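Local coordinates for protein acetone carboxylase alpha subunit (Xanthobacter autotrophicus Py2, PDB 5M45) that forms the manganese-binding alpha subunit of a six-chain assembly and belongs to the hydantoinase B/oxoprolinase family, at residues S436-G442 / T533-N539; D630-R634 / E655-V659. One frame throughout, in Å; residues are numbered along the deposited sequence.

Contact 1: S436-G442 / T533-N539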
ATOM      1  N   SER A 436     -19.396 -10.453 -16.010  1.00 10.94           N
ATOM      2  CA  SER A 436     -18.083 -10.278 -16.713  1.00 10.94           C
ATOM      3  C   SER A 436     -18.375 -10.241 -18.222  1.00 10.83           C
ATOM      4  O   SER A 436     -19.527 -10.495 -18.602  1.00 10.78           O
ATOM      5  CB  SER A 436     -17.133 -11.425 -16.335  1.00 10.93           C
ATOM      6  OG  SER A 436     -17.565 -12.691 -16.869  1.00 11.12           O
ATOM      7  N   ASN A 437     -17.439  -9.930 -19.124  1.00 10.67           N
ATOM      8  CA  ASN A 437     -16.029  -9.505 -18.924  1.00 10.56           C
ATOM      9  C   ASN A 437     -15.879  -8.103 -18.342  1.00 10.30           C
ATOM     10  O   ASN A 437     -16.716  -7.255 -18.590  1.00 10.23           O
ATOM     11  CB  ASN A 437     -15.338  -9.500 -20.293  1.00 10.64           C
ATOM     12  CG  ASN A 437     -13.851  -9.099 -20.217  1.00 10.77           C
ATOM     13  OD1 ASN A 437     -13.012  -9.845 -19.675  1.00 10.93           O
ATOM     14  ND2 ASN A 437     -13.522  -7.955 -20.812  1.00 10.72           N
ATOM     15  N   TRP A 438     -14.778  -7.880 -17.616  1.00 10.25           N
ATOM     16  CA  TRP A 438     -14.333  -6.557 -17.159  1.00 10.19           C
ATOM     17  C   TRP A 438     -13.155  -6.033 -18.015  1.00 10.46           C
ATOM     18  O   TRP A 438     -11.993  -6.503 -17.886  1.00 10.63           O
ATOM     19  CB  TRP A 438     -13.936  -6.618 -15.672  1.00 10.08           C
ATOM     20  CG  TRP A 438     -15.050  -6.977 -14.752  1.00  9.78           C
ATOM     21  CD1 TRP A 438     -15.357  -8.247 -14.294  1.00  9.67           C
ATOM     22  CD2 TRP A 438     -16.031  -6.099 -14.169  1.00  9.70           C
ATOM     23  NE1 TRP A 438     -16.449  -8.208 -13.477  1.00  9.53           N
ATOM     24  CE2 TRP A 438     -16.910  -6.915 -13.395  1.00  9.63           C
ATOM     25  CE3 TRP A 438     -16.289  -4.734 -14.261  1.00  9.76           C
ATOM     26  CZ2 TRP A 438     -17.996  -6.396 -12.680  1.00  9.63           C
ATOM     27  CZ3 TRP A 438     -17.389  -4.186 -13.536  1.00  9.76           C
ATOM     28  CH2 TRP A 438     -18.218  -5.038 -12.732  1.00  9.67           C
ATOM     29  N   LEU A 439     -13.466  -5.098 -18.919  1.00 10.59           N
ATOM     30  CA  LEU A 439     -12.463  -4.451 -19.757  1.00 10.77           C
ATOM     31  C   LEU A 439     -11.600  -3.540 -18.866  1.00 10.88           C
ATOM     32  O   LEU A 439     -12.123  -2.660 -18.197  1.00 10.83           O
ATOM     33  CB  LEU A 439     -13.117  -3.643 -20.901  1.00 10.86           C
ATOM     34  CG  LEU A 439     -12.229  -2.834 -21.866  1.00 11.01           C
ATOM     35  CD1 LEU A 439     -12.874  -2.659 -23.223  1.00 11.12           C
ATOM     36  CD2 LEU A 439     -11.805  -1.451 -21.325  1.00 11.07           C
ATOM     37  N   GLN A 440     -10.301  -3.792 -18.854  1.00 10.99           N
ATOM     38  CA  GLN A 440      -9.362  -3.071 -17.950  1.00 11.26           C
ATOM     39  C   GLN A 440      -8.045  -2.763 -18.653  1.00 11.40           C
ATOM     40  O   GLN A 440      -7.714  -3.380 -19.661  1.00 11.47           O
ATOM     41  CB  GLN A 440      -9.069  -3.921 -16.722  1.00 11.15           C
ATOM     42  CG  GLN A 440     -10.293  -4.140 -15.829  1.00 11.14           C
ATOM     43  CD  GLN A 440     -10.022  -5.122 -14.715  1.00 11.09           C
ATOM     44  OE1 GLN A 440      -9.504  -4.758 -13.657  1.00 11.13           O
ATOM     45  NE2 GLN A 440     -10.334  -6.394 -14.960  1.00 11.11           N
ATOM     46  N   GLY A 441      -7.305  -1.819 -18.103  1.00 11.64           N
ATOM     47  CA  GLY A 441      -6.024  -1.379 -18.635  1.00 11.82           C
ATOM     48  C   GLY A 441      -5.558  -0.048 -18.096  1.00 11.99           C
ATOM     49  O   GLY A 441      -6.274   0.616 -17.355  1.00 12.07           O
ATOM     50  N   GLY A 442      -4.349   0.351 -18.485  1.00 12.25           N
ATOM     51  CA  GLY A 442      -3.752   1.595 -18.006  1.00 12.44           C
ATOM     52  C   GLY A 442      -2.585   2.114 -18.836  1.00 12.74           C
ATOM     53  O   GLY A 442      -2.131   1.476 -19.794  1.00 12.56           O
ATOM     54  N   THR A 533      -1.603  -0.489 -21.899  1.00 12.71           N
ATOM     55  CA  THR A 533      -1.796  -1.957 -21.698  1.00 12.75           C
ATOM     56  C   THR A 533      -3.277  -2.283 -21.444  1.00 12.52           C
ATOM     57  O   THR A 533      -4.032  -1.409 -21.011  1.00 12.34           O
ATOM     58  CB  THR A 533      -1.009  -2.523 -20.499  1.00 12.79           C
ATOM     59  OG1 THR A 533      -1.428  -1.865 -19.295  1.00 12.85           O
ATOM     60  CG2 THR A 533       0.488  -2.351 -20.719  1.00 13.05           C
ATOM     61  N   MET A 534      -3.697  -3.521 -21.764  1.00 12.44           N
ATOM     62  CA  MET A 534      -5.043  -4.010 -21.438  1.00 12.22           C
ATOM     63  C   MET A 534      -5.019  -5.495 -21.039  1.00 11.89           C
ATOM     64  O   MET A 534      -4.061  -6.217 -21.326  1.00 11.94           O
ATOM     65  CB  MET A 534      -6.030  -3.792 -22.606  1.00 12.53           C
ATOM     66  CG  MET A 534      -6.051  -2.364 -23.174  1.00 12.94           C
ATOM     67  SD  MET A 534      -7.280  -2.030 -24.452  1.00 13.51           S
ATOM     68  CE  MET A 534      -8.815  -2.158 -23.514  1.00 13.18           C
ATOM     69  N   PHE A 535      -6.081  -5.945 -20.391  1.00 11.48           N
ATOM     70  CA  PHE A 535      -6.252  -7.351 -20.011  1.00 11.39           C
ATOM     71  C   PHE A 535      -7.743  -7.715 -19.877  1.00 11.24           C
ATOM     72  O   PHE A 535      -8.622  -6.845 -19.922  1.00 11.01           O
ATOM     73  CB  PHE A 535      -5.427  -7.719 -18.764  1.00 11.31           C
ATOM     74  CG  PHE A 535      -5.807  -6.973 -17.481  1.00 11.32           C
ATOM     75  CD1 PHE A 535      -5.294  -5.691 -17.213  1.00 11.33           C
ATOM     76  CD2 PHE A 535      -6.623  -7.577 -16.520  1.00 11.12           C
ATOM     77  CE1 PHE A 535      -5.603  -5.019 -16.034  1.00 11.41           C
ATOM     78  CE2 PHE A 535      -6.939  -6.915 -15.343  1.00 11.26           C
ATOM     79  CZ  PHE A 535      -6.440  -5.651 -15.098  1.00 11.32           C
ATOM     80  N   PHE A 536      -7.984  -9.023 -19.817  1.00 11.42           N
ATOM     81  CA  PHE A 536      -9.329  -9.622 -19.733  1.00 11.48           C
ATOM     82  C   PHE A 536      -9.545 -10.273 -18.366  1.00 11.53           C
ATOM     83  O   PHE A 536      -8.596 -10.819 -17.771  1.00 11.74           O
ATOM     84  CB  PHE A 536      -9.480 -10.733 -20.831  1.00 11.48           C
ATOM     85  CG  PHE A 536      -9.477 -10.221 -22.253  1.00 11.58           C
ATOM     86  CD1 PHE A 536      -8.293 -10.028 -22.942  1.00 11.84           C
ATOM     87  CD2 PHE A 536     -10.657  -9.964 -22.915  1.00 11.66           C
ATOM     88  CE1 PHE A 536      -8.272  -9.558 -24.267  1.00 11.92           C
ATOM     89  CE2 PHE A 536     -10.658  -9.495 -24.238  1.00 11.76           C
ATOM     90  CZ  PHE A 536      -9.452  -9.273 -24.916  1.00 11.87           C
ATOM     91  N   MET A 537     -10.777 -10.257 -17.877  1.00 11.64           N
ATOM     92  CA  MET A 537     -11.149 -10.910 -16.604  1.00 11.83           C
ATOM     93  C   MET A 537     -12.623 -11.340 -16.609  1.00 11.54           C
ATOM     94  O   MET A 537     -13.518 -10.509 -16.624  1.00 11.16           O
ATOM     95  CB  MET A 537     -10.888  -9.976 -15.398  1.00 12.08           C
ATOM     96  CG  MET A 537     -11.107 -10.620 -14.015  1.00 12.43           C
ATOM     97  SD  MET A 537     -10.184 -12.140 -13.715  1.00 13.38           S
ATOM     98  CE  MET A 537     -11.427 -13.421 -13.476  1.00 13.37           C
ATOM     99  N   GLY A 538     -12.833 -12.663 -16.577  1.00 11.59           N
ATOM    100  CA  GLY A 538     -14.167 -13.302 -16.568  1.00 11.70           C
ATOM    101  C   GLY A 538     -14.058 -14.824 -16.624  1.00 11.84           C
ATOM    102  O   GLY A 538     -12.947 -15.379 -16.715  1.00 12.16           O
ATOM    103  N   ASN A 539     -15.196 -15.498 -16.562  1.00 12.05           N
ATOM    104  CA  ASN A 539     -15.259 -16.966 -16.651  1.00 12.11           C
ATOM    105  C   ASN A 539     -14.988 -17.418 -18.091  1.00 12.36           C
ATOM    106  O   ASN A 539     -15.403 -16.745 -19.048  1.00 12.96           O
ATOM    107  CB  ASN A 539     -16.611 -17.497 -16.141  1.00 12.06           C
ATOM    108  CG  ASN A 539     -17.799 -17.024 -16.974  1.00 12.01           C
ATOM    109  OD1 ASN A 539     -17.934 -15.845 -17.248  1.00 11.63           O
ATOM    110  ND2 ASN A 539     -18.673 -17.963 -17.388  1.00 12.13           N
TER

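Contact 2: D630-R634 / E655-V659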
ATOM      1  N   ASP A 630     -37.668 -27.630 -20.779  1.00 13.10           N
ATOM      2  CA  ASP A 630     -37.207 -28.364 -21.964  1.00 13.34           C
ATOM      3  C   ASP A 630     -37.323 -27.497 -23.222  1.00 13.74           C
ATOM      4  O   ASP A 630     -38.418 -27.079 -23.556  1.00 13.99           O
ATOM      5  CB  ASP A 630     -38.067 -29.645 -22.128  1.00 13.50           C
ATOM      6  CG  ASP A 630     -37.543 -30.622 -23.212  1.00 13.53           C
ATOM      7  OD1 ASP A 630     -36.686 -30.246 -24.035  1.00 13.19           O
ATOM      8  OD2 ASP A 630     -38.022 -31.795 -23.220  1.00 13.69           O
ATOM      9  N   PRO A 631     -36.207 -27.273 -23.957  1.00 14.19           N
ATOM     10  CA  PRO A 631     -36.291 -26.479 -25.204  1.00 14.42           C
ATOM     11  C   PRO A 631     -37.248 -27.046 -26.232  1.00 15.02           C
ATOM     12  O   PRO A 631     -37.745 -26.313 -27.082  1.00 14.92           O
ATOM     13  CB  PRO A 631     -34.865 -26.577 -25.777  1.00 14.34           C
ATOM     14  CG  PRO A 631     -33.998 -26.828 -24.600  1.00 14.07           C
ATOM     15  CD  PRO A 631     -34.816 -27.669 -23.664  1.00 14.08           C
ATOM     16  N   LEU A 632     -37.512 -28.355 -26.162  1.00 15.69           N
ATOM     17  CA  LEU A 632     -38.480 -28.972 -27.082  1.00 16.44           C
ATOM     18  C   LEU A 632     -39.940 -28.518 -26.862  1.00 16.73           C
ATOM     19  O   LEU A 632     -40.811 -28.770 -27.707  1.00 16.55           O
ATOM     20  CB  LEU A 632     -38.377 -30.523 -26.999  1.00 16.90           C
ATOM     21  CG  LEU A 632     -38.268 -31.232 -28.345  1.00 17.53           C
ATOM     22  CD1 LEU A 632     -36.941 -30.912 -29.005  1.00 17.62           C
ATOM     23  CD2 LEU A 632     -38.368 -32.728 -28.110  1.00 17.83           C
ATOM     24  N   ASP A 633     -40.205 -27.872 -25.724  1.00 17.18           N
ATOM     25  CA  ASP A 633     -41.494 -27.274 -25.442  1.00 17.87           C
ATOM     26  C   ASP A 633     -41.584 -25.780 -25.763  1.00 17.80           C
ATOM     27  O   ASP A 633     -42.645 -25.192 -25.560  1.00 17.49           O
ATOM     28  CB  ASP A 633     -41.890 -27.542 -23.996  1.00 18.54           C
ATOM     29  CG  ASP A 633     -42.181 -29.071 -23.759  1.00 19.60           C
ATOM     30  OD1 ASP A 633     -42.702 -29.712 -24.671  1.00 20.67           O
ATOM     31  OD2 ASP A 633     -41.837 -29.674 -22.715  1.00 20.82           O
ATOM     32  N   ARG A 634     -40.511 -25.155 -26.273  1.00 17.74           N
ATOM     33  CA  ARG A 634     -40.577 -23.738 -26.610  1.00 17.84           C
ATOM     34  C   ARG A 634     -41.568 -23.522 -27.755  1.00 18.79           C
ATOM     35  O   ARG A 634     -41.646 -24.342 -28.654  1.00 18.66           O
ATOM     36  CB  ARG A 634     -39.218 -23.176 -27.009  1.00 17.12           C
ATOM     37  CG  ARG A 634     -39.204 -21.665 -27.305  1.00 16.74           C
ATOM     38  CD  ARG A 634     -37.807 -21.133 -27.143  1.00 16.11           C
ATOM     39  NE  ARG A 634     -37.579 -19.720 -27.407  1.00 15.97           N
ATOM     40  CZ  ARG A 634     -37.939 -18.711 -26.582  1.00 15.67           C
ATOM     41  NH1 ARG A 634     -38.650 -18.943 -25.483  1.00 15.62           N
ATOM     42  NH2 ARG A 634     -37.630 -17.448 -26.889  1.00 15.55           N
ATOM     43  N   GLU A 655     -31.248 -28.209 -34.065  1.00 22.26           N
ATOM     44  CA  GLU A 655     -30.590 -29.130 -33.130  1.00 22.50           C
ATOM     45  C   GLU A 655     -31.051 -28.950 -31.673  1.00 21.33           C
ATOM     46  O   GLU A 655     -31.299 -29.926 -30.974  1.00 21.20           O
ATOM     47  CB  GLU A 655     -29.074 -28.963 -33.210  1.00 24.15           C
ATOM     48  CG  GLU A 655     -28.285 -29.975 -32.350  1.00 26.29           C
ATOM     49  CD  GLU A 655     -28.141 -31.374 -32.968  1.00 28.40           C
ATOM     50  OE1 GLU A 655     -28.163 -31.451 -34.191  1.00 31.02           O
ATOM     51  OE2 GLU A 655     -28.017 -32.398 -32.225  1.00 30.68           O
ATOM     52  N   VAL A 656     -31.198 -27.708 -31.237  1.00 20.11           N
ATOM     53  CA  VAL A 656     -31.543 -27.400 -29.839  1.00 19.20           C
ATOM     54  C   VAL A 656     -33.058 -27.444 -29.576  1.00 18.89           C
ATOM     55  O   VAL A 656     -33.504 -28.081 -28.620  1.00 18.69           O
ATOM     56  CB  VAL A 656     -30.964 -26.023 -29.449  1.00 19.13           C
ATOM     57  CG1 VAL A 656     -31.441 -25.577 -28.069  1.00 18.93           C
ATOM     58  CG2 VAL A 656     -29.434 -26.066 -29.498  1.00 18.85           C
ATOM     59  N   TYR A 657     -33.841 -26.764 -30.421  1.00 18.70           N
ATOM     60  CA  TYR A 657     -35.274 -26.590 -30.177  1.00 18.65           C
ATOM     61  C   TYR A 657     -36.175 -27.492 -31.035  1.00 19.19           C
ATOM     62  O   TYR A 657     -37.392 -27.561 -30.781  1.00 19.24           O
ATOM     63  CB  TYR A 657     -35.646 -25.119 -30.425  1.00 18.46           C
ATOM     64  CG  TYR A 657     -34.926 -24.105 -29.554  1.00 17.76           C
ATOM     65  CD1 TYR A 657     -35.388 -23.832 -28.260  1.00 17.78           C
ATOM     66  CD2 TYR A 657     -33.848 -23.383 -30.018  1.00 17.47           C
ATOM     67  CE1 TYR A 657     -34.764 -22.901 -27.461  1.00 17.41           C
ATOM     68  CE2 TYR A 657     -33.226 -22.440 -29.227  1.00 17.15           C
ATOM     69  CZ  TYR A 657     -33.672 -22.201 -27.938  1.00 17.20           C
ATOM     70  OH  TYR A 657     -33.044 -21.275 -27.123  1.00 16.67           O
ATOM     71  N   GLY A 658     -35.602 -28.171 -32.027  1.00 17.01           N
ATOM     72  CA  GLY A 658     -36.374 -29.012 -32.938  1.00 18.09           C
ATOM     73  C   GLY A 658     -37.307 -28.223 -33.837  1.00 18.72           C
ATOM     74  O   GLY A 658     -38.330 -28.757 -34.304  1.00 18.69           O
ATOM     75  N   VAL A 659     -36.975 -26.951 -34.086  1.00 19.01           N
ATOM     76  CA  VAL A 659     -37.839 -26.088 -34.901  1.00 20.01           C
ATOM     77  C   VAL A 659     -37.234 -25.919 -36.296  1.00 21.22           C
ATOM     78  O   VAL A 659     -36.039 -25.618 -36.439  1.00 20.85           O
ATOM     79  CB  VAL A 659     -38.075 -24.710 -34.207  1.00 19.66           C
ATOM     80  CG1 VAL A 659     -38.880 -23.766 -35.097  1.00 20.35           C
ATOM     81  CG2 VAL A 659     -38.771 -24.895 -32.855  1.00 19.10           C
TER

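Contact 1: S436-G442 / T533-N539
Met537 is bonded through both its N and its O, to Asn437 OD1 and Trp438 N, carrying the pairing beyond the ends of the regular strands. Asn437 OD1 accepts Met537 N at 2.9 Å (149° at the hydrogen), while Met537 O receives Trp438 N at 3.1 Å in a straighter bond. The side-chain oxygen thus stands in for a backbone acceptor. It arrives there because CG of Asn437 extends opposite the backbone N (chi1 -179°). Its ND2 is bound by Asn620 OD1 and Tyr618 OH, which fix the rotation of the amide.

Farther along, Gln440 and Phe535 form an antiparallel hydrogen-bonded pair, with Phe535 N giving to Gln440 O at 3.1 Å from above the carbonyl plane. On that face of the sheet Gln440 CB sits over the Phe535 ring, 3.8 Å from its centroid, in a CH-pi contact. The amide beyond it is turned 51° from the ring plane, with NE2 3.5 Å from Phe535 CE2; NE2 itself bonds Met187 O and, weakly, Trp438 O. Leu439 CD2 touches Met534 CE at 3.8 Å, Met534 lying on the opposite face from Phe535. Gly441 lets its CA come within 4.0 Å of Met534 CA, and Gly442 and Thr533 close the end with two reciprocal backbone bonds.

In the four-stranded antiparallel sheet, strands 440-442 and 532-535 are the central pair, flanked by 450-454 and 610-612. Strand 617-621 packs on Leu439 and Met534, and Trp438, meeting Tyr399, reaches to about 7 Å from the manganese ion.

Contact 2: D630-R634 / E655-V659
Pro631 O accepts Arg634 N at 3.1 Å and also borders the edge of the Tyr657 ring, with CD1 3.6 Å away near the ring plane. The first bond belongs to a short 3-10 turn, begun by an Asx turn in which Asp630 OD1 takes Leu632 N at 3.0 Å from above the carboxylate plane. Arg687 forms a salt bridge to the same oxygen, so two donors hold the start of the turn.

No hydrogen bond links the two segments; the contact is made by van der Waals packing of carbon atoms on one another and on backbone oxygens. Pro631 CB touches both Val656 O and Tyr657 CD1, the latter 3.7 Å away. Arg634 CD lies 3.5 Å from Tyr657 CE1, the two side chains running alongside with guanidinium and ring planes 39° apart. An extended chain from CG to NE carries that guanidinium past the ring to Asp470 and Asp642, which bind it by salt bridges. Val656 CG1 covers one face of the tyrosine ring, and Leu632 CD1 approaches Tyr657 O at 3.8 Å.

The positive phi of Gly658 (67°) marks where the chain leaves helix 652-657. Helix 673-690 backs Leu632 and sends Arg680 to Tyr657 O, while Val639 of helix 636-645 touches both Arg634 and Tyr657.

Contact 1 closes before contact 2 opens, so the two follow in series along the chain. Their centres are about 35 Å apart and their nearest atoms about 18 Å, without touching. Contact 1 lies in the antiparallel sheet that pairs its two segments, its centre about 16 Å from the centre of the chain; the centre of contact 2 is about 32 Å from it, among helices 636-645, 652-657 and 673-690. Strand 617-621 relates them: it packs against contact 1 through Tyr618 and Asn620, and the chain then runs on into the loop bearing 630-634. One contact thus joins strands near the manganese site, the other a peripheral helical region that meets a different protein of the assembly.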